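Local coordinates for Lmo0135 protein (Listeria monocytogenes EGD-e, PDB 5ISU), which probably binds peptides outside the membrane as the substrate-binding component of an ABC transporter, at residues 45-55 against 147-155; 28-36 against 165-174. All blocks are in the same frame, centred on the assembly; numbering follows the deposited sequence.

Contact 1. Residues 45-55 against 147-155; sequences QQAVYAPLFWE and TIKTFFPIP
With CG anti to its carbonyl carbon (chi1 -64°), Phe-152 swings its ring between Pro-51 and Gln-45. Pro-51 CB stands over the centre of one face, 3.8 Å from the Phe-152 ring centroid, a CH-pi contact. Over the opposite face lies the amide nitrogen Gln-45 NE2, 3.8 Å from Phe-152 CD1, carried there by an extended chain. A second torsion matters at Lys-149, whose chain bends at chi2 (-67°) and brings NZ over the Phe-53 face, 3.9 Å from the Phe-53 ring centroid: a cation-pi pair. Between these two ring contacts the backbones join directly, Leu-52 N donating to Phe-151 O at 2.8 Å, while Leu-52 CD1 packs 3.5 Å from Phe-151 CD2. Water 1 donates to Ala-50 O and Pro-153 O; water 2 accepts from Phe-53 N and Phe-151 N and lies within bonding distance of Ile-148 O, among more acceptors than it has protons for. The Phe-53 face thus probably stabilises the ammonium weakly, alongside a weak hydrogen bond from Lys-149 NZ to Gly-58 O, while the waters satisfy backbone groups that the direct bond joining the chains after helices 39-48 and 144-148 does not reach.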
ATOM      1  N   GLN A  45      13.592   3.194   3.949  1.00 38.84           N
ATOM      2  CA  GLN A  45      13.158   3.786   5.219  1.00 38.47           C
ATOM      3  C   GLN A  45      12.886   2.745   6.313  1.00 38.05           C
ATOM      4  O   GLN A  45      13.184   2.972   7.481  1.00 36.56           O
ATOM      5  CB  GLN A  45      11.912   4.620   4.980  1.00 39.76           C
ATOM      6  CG  GLN A  45      11.139   4.978   6.234  1.00 42.25           C
ATOM      7  CD  GLN A  45       9.922   5.816   5.905  1.00 44.10           C
ATOM      8  OE1 GLN A  45      10.046   6.845   5.262  1.00 46.50           O
ATOM      9  NE2 GLN A  45       8.750   5.380   6.343  1.00 44.33           N
ATOM     10  N   GLN A  46      12.324   1.605   5.925  1.00 38.04           N
ATOM     11  CA  GLN A  46      12.003   0.542   6.881  1.00 37.00           C
ATOM     12  C   GLN A  46      13.257   0.060   7.607  1.00 36.98           C
ATOM     13  O   GLN A  46      13.198  -0.352   8.756  1.00 38.25           O
ATOM     14  CB  GLN A  46      11.360  -0.640   6.163  1.00 37.12           C
ATOM     15  CG  GLN A  46      10.736  -1.669   7.081  1.00 37.49           C
ATOM     16  CD  GLN A  46       9.527  -1.130   7.804  1.00 35.40           C
ATOM     17  OE1 GLN A  46       8.941  -0.124   7.396  1.00 36.11           O
ATOM     18  NE2 GLN A  46       9.124  -1.810   8.855  1.00 33.18           N
ATOM     19  N   ALA A  47      14.392   0.128   6.926  1.00 35.27           N
ATOM     20  CA  ALA A  47      15.648  -0.305   7.510  1.00 34.82           C
ATOM     21  C   ALA A  47      16.294   0.788   8.362  1.00 35.82           C
ATOM     22  O   ALA A  47      16.961   0.491   9.321  1.00 40.77           O
ATOM     23  CB  ALA A  47      16.603  -0.734   6.417  1.00 34.40           C
ATOM     24  N   VAL A  48      16.050   2.045   8.033  1.00 37.56           N
ATOM     25  CA  VAL A  48      16.705   3.164   8.708  1.00 38.40           C
ATOM     26  C   VAL A  48      15.906   3.759   9.856  1.00 38.08           C
ATOM     27  O   VAL A  48      16.499   4.205  10.838  1.00 39.27           O
ATOM     28  CB  VAL A  48      17.075   4.250   7.674  1.00 39.24           C
ATOM     29  CG1 VAL A  48      17.718   5.463   8.332  1.00 39.56           C
ATOM     30  CG2 VAL A  48      18.002   3.642   6.621  1.00 40.71           C
ATOM     31  N   TYR A  49      14.576   3.759   9.737  1.00 39.93           N
ATOM     32  CA  TYR A  49      13.695   4.306  10.763  1.00 38.99           C
ATOM     33  C   TYR A  49      12.750   3.277  11.375  1.00 37.33           C
ATOM     34  O   TYR A  49      12.168   2.473  10.673  1.00 39.44           O
ATOM     35  CB  TYR A  49      12.822   5.401  10.162  1.00 39.99           C
ATOM     36  CG  TYR A  49      13.552   6.640   9.691  1.00 41.55           C
ATOM     37  CD1 TYR A  49      14.139   6.695   8.424  1.00 42.96           C
ATOM     38  CD2 TYR A  49      13.607   7.780  10.491  1.00 40.13           C
ATOM     39  CE1 TYR A  49      14.773   7.845   7.984  1.00 44.02           C
ATOM     40  CE2 TYR A  49      14.245   8.926  10.061  1.00 42.60           C
ATOM     41  CZ  TYR A  49      14.815   8.953   8.810  1.00 43.22           C
ATOM     42  OH  TYR A  49      15.438  10.080   8.406  1.00 45.35           O
ATOM     43  N   ALA A  50      12.572   3.362  12.689  1.00 36.92           N
ATOM     44  CA  ALA A  50      11.647   2.523  13.413  1.00 36.91           C
ATOM     45  C   ALA A  50      10.319   3.301  13.649  1.00 38.09           C
ATOM     46  O   ALA A  50      10.338   4.525  13.821  1.00 35.16           O
ATOM     47  CB  ALA A  50      12.258   2.116  14.735  1.00 37.22           C
ATOM     48  N   PRO A  51       9.165   2.594  13.637  1.00 37.86           N
ATOM     49  CA  PRO A  51       7.872   3.233  13.921  1.00 37.74           C
ATOM     50  C   PRO A  51       7.494   3.138  15.420  1.00 37.23           C
ATOM     51  O   PRO A  51       8.188   2.480  16.192  1.00 34.73           O
ATOM     52  CB  PRO A  51       6.914   2.388  13.099  1.00 37.95           C
ATOM     53  CG  PRO A  51       7.484   1.000  13.249  1.00 38.69           C
ATOM     54  CD  PRO A  51       8.985   1.181  13.236  1.00 37.14           C
ATOM     55  N   LEU A  52       6.408   3.788  15.831  1.00 38.15           N
ATOM     56  CA  LEU A  52       5.962   3.658  17.223  1.00 38.15           C
ATOM     57  C   LEU A  52       5.454   2.228  17.427  1.00 38.52           C
ATOM     58  O   LEU A  52       5.748   1.591  18.437  1.00 39.67           O
ATOM     59  CB  LEU A  52       4.860   4.655  17.555  1.00 37.68           C
ATOM     60  CG  LEU A  52       5.259   6.128  17.471  1.00 39.12           C
ATOM     61  CD1 LEU A  52       4.036   7.019  17.631  1.00 39.34           C
ATOM     62  CD2 LEU A  52       6.318   6.468  18.506  1.00 39.23           C
ATOM     63  N   PHE A  53       4.686   1.749  16.448  1.00 38.40           N
ATOM     64  CA  PHE A  53       4.122   0.403  16.451  1.00 36.96           C
ATOM     65  C   PHE A  53       4.311  -0.186  15.070  1.00 36.97           C
ATOM     66  O   PHE A  53       4.376   0.555  14.088  1.00 36.94           O
ATOM     67  CB  PHE A  53       2.635   0.447  16.764  1.00 37.15           C
ATOM     68  CG  PHE A  53       2.319   1.016  18.115  1.00 39.09           C
ATOM     69  CD1 PHE A  53       2.175   2.378  18.281  1.00 38.91           C
ATOM     70  CD2 PHE A  53       2.169   0.183  19.215  1.00 39.45           C
ATOM     71  CE1 PHE A  53       1.873   2.910  19.526  1.00 42.16           C
ATOM     72  CE2 PHE A  53       1.877   0.697  20.459  1.00 43.32           C
ATOM     73  CZ  PHE A  53       1.723   2.071  20.621  1.00 42.99           C
ATOM     74  N   TRP A  54       4.409  -1.511  14.993  1.00 36.23           N
ATOM     75  CA  TRP A  54       4.546  -2.171  13.710  1.00 37.87           C
ATOM     76  C   TRP A  54       3.153  -2.271  13.083  1.00 38.60           C
ATOM     77  O   TRP A  54       2.259  -2.833  13.668  1.00 39.53           O
ATOM     78  CB  TRP A  54       5.156  -3.570  13.862  1.00 38.44           C
ATOM     79  CG  TRP A  54       6.522  -3.613  14.475  1.00 39.16           C
ATOM     80  CD1 TRP A  54       6.845  -4.098  15.699  1.00 41.02           C
ATOM     81  CD2 TRP A  54       7.746  -3.146  13.893  1.00 36.78           C
ATOM     82  NE1 TRP A  54       8.194  -3.990  15.915  1.00 39.90           N
ATOM     83  CE2 TRP A  54       8.771  -3.401  14.822  1.00 37.89           C
ATOM     84  CE3 TRP A  54       8.072  -2.551  12.679  1.00 34.77           C
ATOM     85  CZ2 TRP A  54      10.107  -3.080  14.573  1.00 36.97           C
ATOM     86  CZ3 TRP A  54       9.411  -2.219  12.424  1.00 34.34           C
ATOM     87  CH2 TRP A  54      10.402  -2.473  13.369  1.00 36.20           C
ATOM     88  N   GLU A  55       2.998  -1.708  11.890  1.00 40.99           N
ATOM     89  CA  GLU A  55       1.725  -1.681  11.159  1.00 45.00           C
ATOM     90  C   GLU A  55       1.117  -3.051  10.880  1.00 46.29           C
ATOM     91  O   GLU A  55      -0.065  -3.264  11.119  1.00 45.85           O
ATOM     92  CB  GLU A  55       1.920  -0.935   9.812  1.00 48.00           C
ATOM     93  CG  GLU A  55       0.733  -1.001   8.847  1.00 54.83           C
ATOM     94  CD  GLU A  55       0.904  -0.142   7.596  1.00 55.15           C
ATOM     95  OE1 GLU A  55       2.017   0.358   7.358  1.00 54.32           O
ATOM     96  OE2 GLU A  55      -0.087   0.023   6.840  1.00 59.60           O
ATOM     97  N   THR A 147      -3.449   5.778  12.307  1.00 41.02           N
ATOM     98  CA  THR A 147      -2.438   6.795  12.043  1.00 41.84           C
ATOM     99  C   THR A 147      -1.296   6.668  13.077  1.00 40.05           C
ATOM    100  O   THR A 147      -0.128   6.787  12.731  1.00 40.72           O
ATOM    101  CB  THR A 147      -3.059   8.207  12.099  1.00 44.25           C
ATOM    102  OG1 THR A 147      -4.126   8.295  11.149  1.00 42.89           O
ATOM    103  CG2 THR A 147      -2.042   9.242  11.784  1.00 44.42           C
ATOM    104  N   ILE A 148      -1.633   6.420  14.340  1.00 39.82           N
ATOM    105  CA  ILE A 148      -0.608   6.219  15.365  1.00 40.40           C
ATOM    106  C   ILE A 148       0.224   4.951  15.076  1.00 39.89           C
ATOM    107  O   ILE A 148       1.425   4.935  15.322  1.00 37.22           O
ATOM    108  CB  ILE A 148      -1.220   6.137  16.785  1.00 41.56           C
ATOM    109  CG1 ILE A 148      -1.733   7.508  17.216  1.00 44.41           C
ATOM    110  CG2 ILE A 148      -0.195   5.676  17.817  1.00 42.38           C
ATOM    111  CD1 ILE A 148      -2.453   7.485  18.552  1.00 47.59           C
ATOM    112  N   LYS A 149      -0.431   3.904  14.563  1.00 42.17           N
ATOM    113  CA  LYS A 149       0.230   2.623  14.234  1.00 44.66           C
ATOM    114  C   LYS A 149       1.056   2.626  12.941  1.00 41.21           C
ATOM    115  O   LYS A 149       1.664   1.615  12.621  1.00 44.48           O
ATOM    116  CB  LYS A 149      -0.797   1.502  14.099  1.00 47.20           C
ATOM    117  CG  LYS A 149      -1.695   1.273  15.285  1.00 52.50           C
ATOM    118  CD  LYS A 149      -0.981   0.765  16.503  1.00 55.44           C
ATOM    119  CE  LYS A 149      -2.017   0.303  17.513  1.00 60.72           C
ATOM    120  NZ  LYS A 149      -1.363  -0.245  18.724  1.00 64.79           N
ATOM    121  N   THR A 150       1.037   3.726  12.188  1.00 41.50           N
ATOM    122  CA  THR A 150       1.813   3.864  10.941  1.00 41.76           C
ATOM    123  C   THR A 150       2.725   5.105  11.024  1.00 40.48           C
ATOM    124  O   THR A 150       3.073   5.700  10.004  1.00 43.18           O
ATOM    125  CB  THR A 150       0.876   3.971   9.695  1.00 44.11           C
ATOM    126  OG1 THR A 150      -0.031   5.087   9.841  1.00 44.31           O
ATOM    127  CG2 THR A 150       0.059   2.688   9.501  1.00 41.72           C
ATOM    128  N   PHE A 151       3.175   5.423  12.242  1.00 39.48           N
ATOM    129  CA  PHE A 151       3.946   6.617  12.523  1.00 39.00           C
ATOM    130  C   PHE A 151       5.434   6.379  12.844  1.00 38.14           C
ATOM    131  O   PHE A 151       5.774   5.656  13.803  1.00 36.57           O
ATOM    132  CB  PHE A 151       3.294   7.313  13.720  1.00 40.68           C
ATOM    133  CG  PHE A 151       3.777   8.706  13.944  1.00 44.44           C
ATOM    134  CD1 PHE A 151       3.152   9.764  13.317  1.00 47.70           C
ATOM    135  CD2 PHE A 151       4.844   8.965  14.777  1.00 46.07           C
ATOM    136  CE1 PHE A 151       3.590  11.064  13.503  1.00 49.84           C
ATOM    137  CE2 PHE A 151       5.283  10.259  14.978  1.00 48.09           C
ATOM    138  CZ  PHE A 151       4.645  11.315  14.339  1.00 49.61           C
ATOM    139  N   PHE A 152       6.298   7.038  12.068  1.00 37.33           N
ATOM    140  CA  PHE A 152       7.763   6.977  12.234  1.00 38.70           C
ATOM    141  C   PHE A 152       8.242   8.363  12.671  1.00 40.90           C
ATOM    142  O   PHE A 152       8.098   9.313  11.914  1.00 43.71           O
ATOM    143  CB  PHE A 152       8.463   6.623  10.906  1.00 38.44           C
ATOM    144  CG  PHE A 152       8.144   5.249  10.367  1.00 36.61           C
ATOM    145  CD1 PHE A 152       6.955   5.005   9.702  1.00 39.81           C
ATOM    146  CD2 PHE A 152       9.072   4.209  10.469  1.00 37.45           C
ATOM    147  CE1 PHE A 152       6.674   3.738   9.179  1.00 40.85           C
ATOM    148  CE2 PHE A 152       8.800   2.945   9.964  1.00 36.40           C
ATOM    149  CZ  PHE A 152       7.597   2.710   9.312  1.00 39.12           C
ATOM    150  N   PRO A 153       8.796   8.496  13.890  1.00 41.04           N
ATOM    151  CA  PRO A 153       9.256   9.822  14.260  1.00 41.81           C
ATOM    152  C   PRO A 153      10.565  10.232  13.588  1.00 42.38           C
ATOM    153  O   PRO A 153      11.348   9.368  13.134  1.00 38.30           O
ATOM    154  CB  PRO A 153       9.453   9.721  15.780  1.00 42.77           C
ATOM    155  CG  PRO A 153       9.629   8.288  16.058  1.00 42.29           C
ATOM    156  CD  PRO A 153       8.809   7.567  15.032  1.00 40.70           C
ATOM    157  N   ILE A 154      10.757  11.549  13.478  1.00 43.15           N
ATOM    158  CA  ILE A 154      12.013  12.116  12.953  1.00 44.09           C
ATOM    159  C   ILE A 154      12.721  12.846  14.109  1.00 43.25           C
ATOM    160  O   ILE A 154      12.113  13.105  15.134  1.00 42.46           O
ATOM    161  CB  ILE A 154      11.818  12.974  11.677  1.00 45.70           C
ATOM    162  CG1 ILE A 154      10.940  14.211  11.919  1.00 47.04           C
ATOM    163  CG2 ILE A 154      11.201  12.115  10.585  1.00 45.30           C
ATOM    164  CD1 ILE A 154      10.814  15.105  10.697  1.00 46.70           C
ATOM    165  N   PRO A 155      14.027  13.092  13.983  1.00 44.99           N
ATOM    166  CA  PRO A 155      14.721  13.716  15.114  1.00 46.54           C
ATOM    167  C   PRO A 155      14.620  15.250  15.179  1.00 48.49           C
ATOM    168  O   PRO A 155      14.900  15.939  14.200  1.00 49.97           O
ATOM    169  CB  PRO A 155      16.160  13.252  14.937  1.00 47.49           C
ATOM    170  CG  PRO A 155      16.299  12.910  13.503  1.00 46.95           C
ATOM    171  CD  PRO A 155      14.957  12.526  12.990  1.00 44.37           C
TER
HETATM  172  O   HOH W   1      12.113   6.787  13.755  1.00 38.57           O
HETATM  173  O   HOH W   2       3.684   3.461  14.325  1.00 44.08           O

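Contact 2. Residues 28-36 against 165-174; sequences PEVINPNYA and IEKSDKNKNP
Asn-32 and Asn-171 meet through their amides: Asn-32 ND2 donates to Asn-171 OD1 at 2.9 Å, with an N-H...O angle of 171°. With CG anti to the backbone N (chi1 -173°), Asn-32 carries its amide to this partner. The donor sits on a lone pair in the carbonyl plane of Asn-171, and the acceptor lies in the amide plane of Asn-32, although the two amides are turned steeply against each other. Val-30 CG1 flanks the pair, 3.6 Å from Asn-171 CG. Beside this polar centre Glu-166 lays its extended chain across Tyr-35: CB is 3.7 Å from the Tyr-35 ring centroid, over the middle of the face, and the carboxylate continues over the CD1 side, stacked with its plane 23° from the ring's. Ile-165 CG2 reaches the edge of the same ring, 3.9 Å from Tyr-35 CE2, and also approaches Asn-32 ND2.

Each asparagine is held by its own segment. Asn-32 OD1 accepts from Asn-34 N at 3.1 Å, closing an Asx turn, while Asn-171 ND2 donates to Ile-165 O at 2.7 Å and more weakly to Ser-168 O. Farther out, Gln-108 serves both segments, its O accepting from Tyr-35 OH and its OE1 from Ile-165 N.

With both ends of each amide engaged, neither can flip without giving up bonds. The side-chain bond therefore has a set direction, and it ties the loop between strand 19-24 and helix 39-48 to the loop between helix 156-159 and strand 180-186.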
ATOM      1  N   PRO A  28      15.990   5.823  -4.813  1.00 55.35           N
ATOM      2  CA  PRO A  28      15.053   6.321  -3.836  1.00 54.51           C
ATOM      3  C   PRO A  28      14.852   7.825  -4.037  1.00 56.19           C
ATOM      4  O   PRO A  28      15.599   8.451  -4.784  1.00 56.31           O
ATOM      5  CB  PRO A  28      15.766   6.057  -2.517  1.00 52.25           C
ATOM      6  CG  PRO A  28      17.211   6.219  -2.858  1.00 54.10           C
ATOM      7  CD  PRO A  28      17.363   5.751  -4.277  1.00 54.91           C
ATOM      8  N   GLU A  29      13.823   8.375  -3.399  1.00 58.03           N
ATOM      9  CA  GLU A  29      13.567   9.821  -3.437  1.00 62.90           C
ATOM     10  C   GLU A  29      14.055  10.347  -2.074  1.00 60.02           C
ATOM     11  O   GLU A  29      15.111   9.925  -1.619  1.00 60.05           O
ATOM     12  CB  GLU A  29      12.092  10.112  -3.747  1.00 64.36           C
ATOM     13  CG  GLU A  29      11.653   9.573  -5.108  1.00 68.90           C
ATOM     14  CD  GLU A  29      10.178   9.814  -5.410  1.00 75.47           C
ATOM     15  OE1 GLU A  29       9.599  10.803  -4.903  1.00 77.19           O
ATOM     16  OE2 GLU A  29       9.595   9.019  -6.181  1.00 79.43           O
ATOM     17  N   VAL A  30      13.310  11.220  -1.405  1.00 58.64           N
ATOM     18  CA  VAL A  30      13.764  11.744  -0.120  1.00 56.33           C
ATOM     19  C   VAL A  30      13.526  10.726   1.016  1.00 54.41           C
ATOM     20  O   VAL A  30      12.383  10.403   1.337  1.00 50.49           O
ATOM     21  CB  VAL A  30      13.054  13.070   0.193  1.00 59.17           C
ATOM     22  CG1 VAL A  30      13.578  13.665   1.490  1.00 60.22           C
ATOM     23  CG2 VAL A  30      13.250  14.050  -0.961  1.00 62.21           C
ATOM     24  N   ILE A  31      14.604  10.240   1.634  1.00 51.68           N
ATOM     25  CA  ILE A  31      14.496   9.255   2.723  1.00 49.83           C
ATOM     26  C   ILE A  31      14.145   9.961   4.046  1.00 48.82           C
ATOM     27  O   ILE A  31      15.010  10.234   4.895  1.00 49.43           O
ATOM     28  CB  ILE A  31      15.780   8.410   2.858  1.00 50.71           C
ATOM     29  CG1 ILE A  31      16.195   7.885   1.469  1.00 52.88           C
ATOM     30  CG2 ILE A  31      15.547   7.261   3.841  1.00 47.83           C
ATOM     31  CD1 ILE A  31      17.495   7.114   1.441  1.00 54.04           C
ATOM     32  N   ASN A  32      12.853  10.242   4.195  1.00 45.89           N
ATOM     33  CA  ASN A  32      12.313  10.959   5.349  1.00 43.42           C
ATOM     34  C   ASN A  32      10.841  10.539   5.453  1.00 41.49           C
ATOM     35  O   ASN A  32      10.067  10.765   4.518  1.00 40.78           O
ATOM     36  CB  ASN A  32      12.468  12.476   5.132  1.00 45.30           C
ATOM     37  CG  ASN A  32      12.081  13.302   6.360  1.00 44.98           C
ATOM     38  OD1 ASN A  32      11.008  13.137   6.939  1.00 44.72           O
ATOM     39  ND2 ASN A  32      12.954  14.212   6.740  1.00 45.33           N
ATOM     40  N   PRO A  33      10.450   9.931   6.584  1.00 41.50           N
ATOM     41  CA  PRO A  33       9.083   9.418   6.746  1.00 40.07           C
ATOM     42  C   PRO A  33       7.955  10.426   6.639  1.00 42.10           C
ATOM     43  O   PRO A  33       6.803  10.026   6.485  1.00 43.24           O
ATOM     44  CB  PRO A  33       9.106   8.784   8.133  1.00 37.96           C
ATOM     45  CG  PRO A  33      10.215   9.436   8.840  1.00 38.49           C
ATOM     46  CD  PRO A  33      11.255   9.708   7.803  1.00 40.45           C
ATOM     47  N   ASN A  34       8.261  11.709   6.766  1.00 44.46           N
ATOM     48  CA  ASN A  34       7.231  12.740   6.585  1.00 46.15           C
ATOM     49  C   ASN A  34       6.837  12.868   5.101  1.00 46.41           C
ATOM     50  O   ASN A  34       5.810  13.442   4.797  1.00 49.82           O
ATOM     51  CB  ASN A  34       7.712  14.119   7.099  1.00 48.16           C
ATOM     52  CG  ASN A  34       7.703  14.236   8.615  1.00 46.92           C
ATOM     53  OD1 ASN A  34       7.528  13.264   9.329  1.00 49.81           O
ATOM     54  ND2 ASN A  34       7.883  15.453   9.108  1.00 48.07           N
ATOM     55  N   TYR A  35       7.649  12.325   4.190  1.00 46.54           N
ATOM     56  CA  TYR A  35       7.378  12.448   2.751  1.00 47.24           C
ATOM     57  C   TYR A  35       7.427  11.135   1.964  1.00 49.23           C
ATOM     58  O   TYR A  35       6.830  11.048   0.898  1.00 49.50           O
ATOM     59  CB  TYR A  35       8.368  13.456   2.137  1.00 49.59           C
ATOM     60  CG  TYR A  35       8.346  14.785   2.868  1.00 50.13           C
ATOM     61  CD1 TYR A  35       7.387  15.749   2.570  1.00 51.85           C
ATOM     62  CD2 TYR A  35       9.253  15.053   3.896  1.00 48.95           C
ATOM     63  CE1 TYR A  35       7.343  16.943   3.262  1.00 52.91           C
ATOM     64  CE2 TYR A  35       9.220  16.241   4.589  1.00 49.49           C
ATOM     65  CZ  TYR A  35       8.257  17.182   4.278  1.00 53.16           C
ATOM     66  OH  TYR A  35       8.222  18.369   4.968  1.00 56.10           O
ATOM     67  N   ALA A  36       8.110  10.108   2.482  1.00 47.76           N
ATOM     68  CA  ALA A  36       8.254   8.853   1.727  1.00 47.64           C
ATOM     69  C   ALA A  36       6.925   8.241   1.284  1.00 46.20           C
ATOM     70  O   ALA A  36       6.057   8.022   2.108  1.00 45.48           O
ATOM     71  CB  ALA A  36       9.051   7.833   2.529  1.00 46.82           C
ATOM     72  N   ILE A 165      11.961  20.974   5.029  1.00 61.20           N
ATOM     73  CA  ILE A 165      12.449  19.669   5.416  1.00 59.21           C
ATOM     74  C   ILE A 165      12.628  18.737   4.227  1.00 60.21           C
ATOM     75  O   ILE A 165      13.637  18.037   4.159  1.00 62.45           O
ATOM     76  CB  ILE A 165      11.548  19.017   6.490  1.00 56.92           C
ATOM     77  CG1 ILE A 165      11.516  19.899   7.743  1.00 58.09           C
ATOM     78  CG2 ILE A 165      12.069  17.632   6.859  1.00 53.53           C
ATOM     79  CD1 ILE A 165      10.553  19.440   8.815  1.00 57.15           C
ATOM     80  N   GLU A 166      11.689  18.750   3.287  1.00 58.68           N
ATOM     81  CA  GLU A 166      11.762  17.854   2.130  1.00 58.82           C
ATOM     82  C   GLU A 166      13.025  18.066   1.257  1.00 59.44           C
ATOM     83  O   GLU A 166      13.555  17.106   0.708  1.00 57.38           O
ATOM     84  CB  GLU A 166      10.479  17.955   1.276  1.00 60.09           C
ATOM     85  CG  GLU A 166      10.362  16.901   0.165  1.00 62.03           C
ATOM     86  CD  GLU A 166       9.080  17.016  -0.669  1.00 63.51           C
ATOM     87  OE1 GLU A 166       8.614  18.153  -0.916  1.00 65.58           O
ATOM     88  OE2 GLU A 166       8.555  15.962  -1.120  1.00 62.11           O
ATOM     89  N   LYS A 167      13.508  19.303   1.149  1.00 62.37           N
ATOM     90  CA  LYS A 167      14.682  19.619   0.311  1.00 64.81           C
ATOM     91  C   LYS A 167      16.005  19.693   1.074  1.00 63.86           C
ATOM     92  O   LYS A 167      17.058  19.736   0.453  1.00 63.29           O
ATOM     93  CB  LYS A 167      14.459  20.929  -0.485  1.00 69.85           C
ATOM     94  CG  LYS A 167      13.637  20.787  -1.770  1.00 73.38           C
ATOM     95  CD  LYS A 167      12.296  20.096  -1.538  1.00 74.88           C
ATOM     96  CE  LYS A 167      11.413  20.052  -2.779  1.00 76.57           C
ATOM     97  NZ  LYS A 167      10.955  21.401  -3.195  1.00 80.80           N
ATOM     98  N   SER A 168      15.949  19.708   2.404  1.00 63.48           N
ATOM     99  CA  SER A 168      17.156  19.796   3.247  1.00 63.43           C
ATOM    100  C   SER A 168      18.231  18.757   2.912  1.00 62.82           C
ATOM    101  O   SER A 168      17.934  17.570   2.751  1.00 59.98           O
ATOM    102  CB  SER A 168      16.778  19.655   4.728  1.00 61.45           C
ATOM    103  OG  SER A 168      17.923  19.668   5.569  1.00 59.94           O
ATOM    104  N   ASP A 169      19.479  19.222   2.832  1.00 68.64           N
ATOM    105  CA  ASP A 169      20.626  18.351   2.545  1.00 69.04           C
ATOM    106  C   ASP A 169      20.889  17.383   3.709  1.00 66.00           C
ATOM    107  O   ASP A 169      21.632  16.409   3.564  1.00 66.72           O
ATOM    108  CB  ASP A 169      21.885  19.145   2.080  1.00 74.25           C
ATOM    109  CG  ASP A 169      22.360  20.213   3.080  1.00 78.64           C
ATOM    110  OD1 ASP A 169      22.006  20.154   4.275  1.00 79.85           O
ATOM    111  OD2 ASP A 169      23.132  21.114   2.656  1.00 86.70           O
ATOM    112  N   LYS A 170      20.244  17.626   4.849  1.00 64.01           N
ATOM    113  CA  LYS A 170      20.331  16.682   5.973  1.00 61.59           C
ATOM    114  C   LYS A 170      19.700  15.320   5.618  1.00 58.47           C
ATOM    115  O   LYS A 170      20.007  14.303   6.263  1.00 58.94           O
ATOM    116  CB  LYS A 170      19.692  17.274   7.227  1.00 62.03           C
ATOM    117  CG  LYS A 170      20.515  18.398   7.830  1.00 64.97           C
ATOM    118  CD  LYS A 170      19.819  19.046   9.011  1.00 68.98           C
ATOM    119  CE  LYS A 170      20.663  20.171   9.591  1.00 74.75           C
ATOM    120  NZ  LYS A 170      20.012  20.798  10.772  1.00 76.70           N
ATOM    121  N   ASN A 171      18.815  15.299   4.610  1.00 55.21           N
ATOM    122  CA  ASN A 171      18.192  14.045   4.147  1.00 53.02           C
ATOM    123  C   ASN A 171      19.185  13.221   3.344  1.00 53.49           C
ATOM    124  O   ASN A 171      18.906  12.062   3.056  1.00 48.10           O
ATOM    125  CB  ASN A 171      16.949  14.298   3.298  1.00 51.74           C
ATOM    126  CG  ASN A 171      15.816  14.896   4.095  1.00 51.89           C
ATOM    127  OD1 ASN A 171      15.372  14.322   5.089  1.00 48.97           O
ATOM    128  ND2 ASN A 171      15.320  16.038   3.649  1.00 53.89           N
ATOM    129  N   LYS A 172      20.305  13.840   2.946  1.00 56.16           N
ATOM    130  CA  LYS A 172      21.375  13.112   2.250  1.00 61.98           C
ATOM    131  C   LYS A 172      22.086  12.129   3.197  1.00 59.04           C
ATOM    132  O   LYS A 172      22.650  11.145   2.728  1.00 62.37           O
ATOM    133  CB  LYS A 172      22.393  14.056   1.598  1.00 67.79           C
ATOM    134  CG  LYS A 172      21.872  14.800   0.371  1.00 76.09           C
ATOM    135  CD  LYS A 172      22.785  15.974   0.021  1.00 84.24           C
ATOM    136  CE  LYS A 172      22.374  16.714  -1.245  1.00 91.15           C
ATOM    137  NZ  LYS A 172      22.659  15.917  -2.470  1.00 95.34           N
ATOM    138  N   ASN A 173      22.079  12.397   4.497  0.50 58.25           N
ATOM    139  CA  ASN A 173      22.693  11.472   5.452  0.50 57.79           C
ATOM    140  C   ASN A 173      21.702  11.271   6.608  0.50 53.66           C
ATOM    141  O   ASN A 173      21.932  11.726   7.727  0.50 53.98           O
ATOM    142  CB  ASN A 173      24.063  11.984   5.892  0.50 61.03           C
ATOM    143  CG  ASN A 173      24.985  12.258   4.705  0.50 63.58           C
ATOM    144  OD1 ASN A 173      25.829  11.434   4.360  0.50 65.65           O
ATOM    145  ND2 ASN A 173      24.785  13.391   4.041  0.50 65.23           N
ATOM    146  N   PRO A 174      20.584  10.570   6.322  1.00 50.72           N
ATOM    147  CA  PRO A 174      19.495  10.368   7.285  1.00 48.29           C
ATOM    148  C   PRO A 174      19.856   9.701   8.621  1.00 48.68           C
ATOM    149  O   PRO A 174      20.471   8.637   8.655  1.00 45.05           O
ATOM    150  CB  PRO A 174      18.480   9.528   6.504  1.00 46.77           C
ATOM    151  CG  PRO A 174      19.266   8.853   5.441  1.00 47.08           C
ATOM    152  CD  PRO A 174      20.413   9.743   5.106  1.00 48.56           C
TER

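How the contacts relate
Contact 1 is nested along the chain inside the loop closed by contact 2: helix 39-48 starts just after 28-36 and its last turn opens 45-55, while helix 156-159 separates the other two segments. Their centres lie about 15 Å apart, on the same side of the chain's centre. Gln-45 and Ile-154 make the bridge. Gln-45 OE1 packs 3.1 Å from Pro-33 CA and from Ala-36 CB, and Ile-154 CG2 lies 3.3 Å from Pro-33 CG. Ile-154 CD1 packs 3.4 Å from Asn-34 ND2, an amide nitrogen hydrogen-bonded to Ser-102 OG. Thr-99 accompanies both Ile-154 and Asn-34, so the two contacts join loops around helices 39-48 and 93-104.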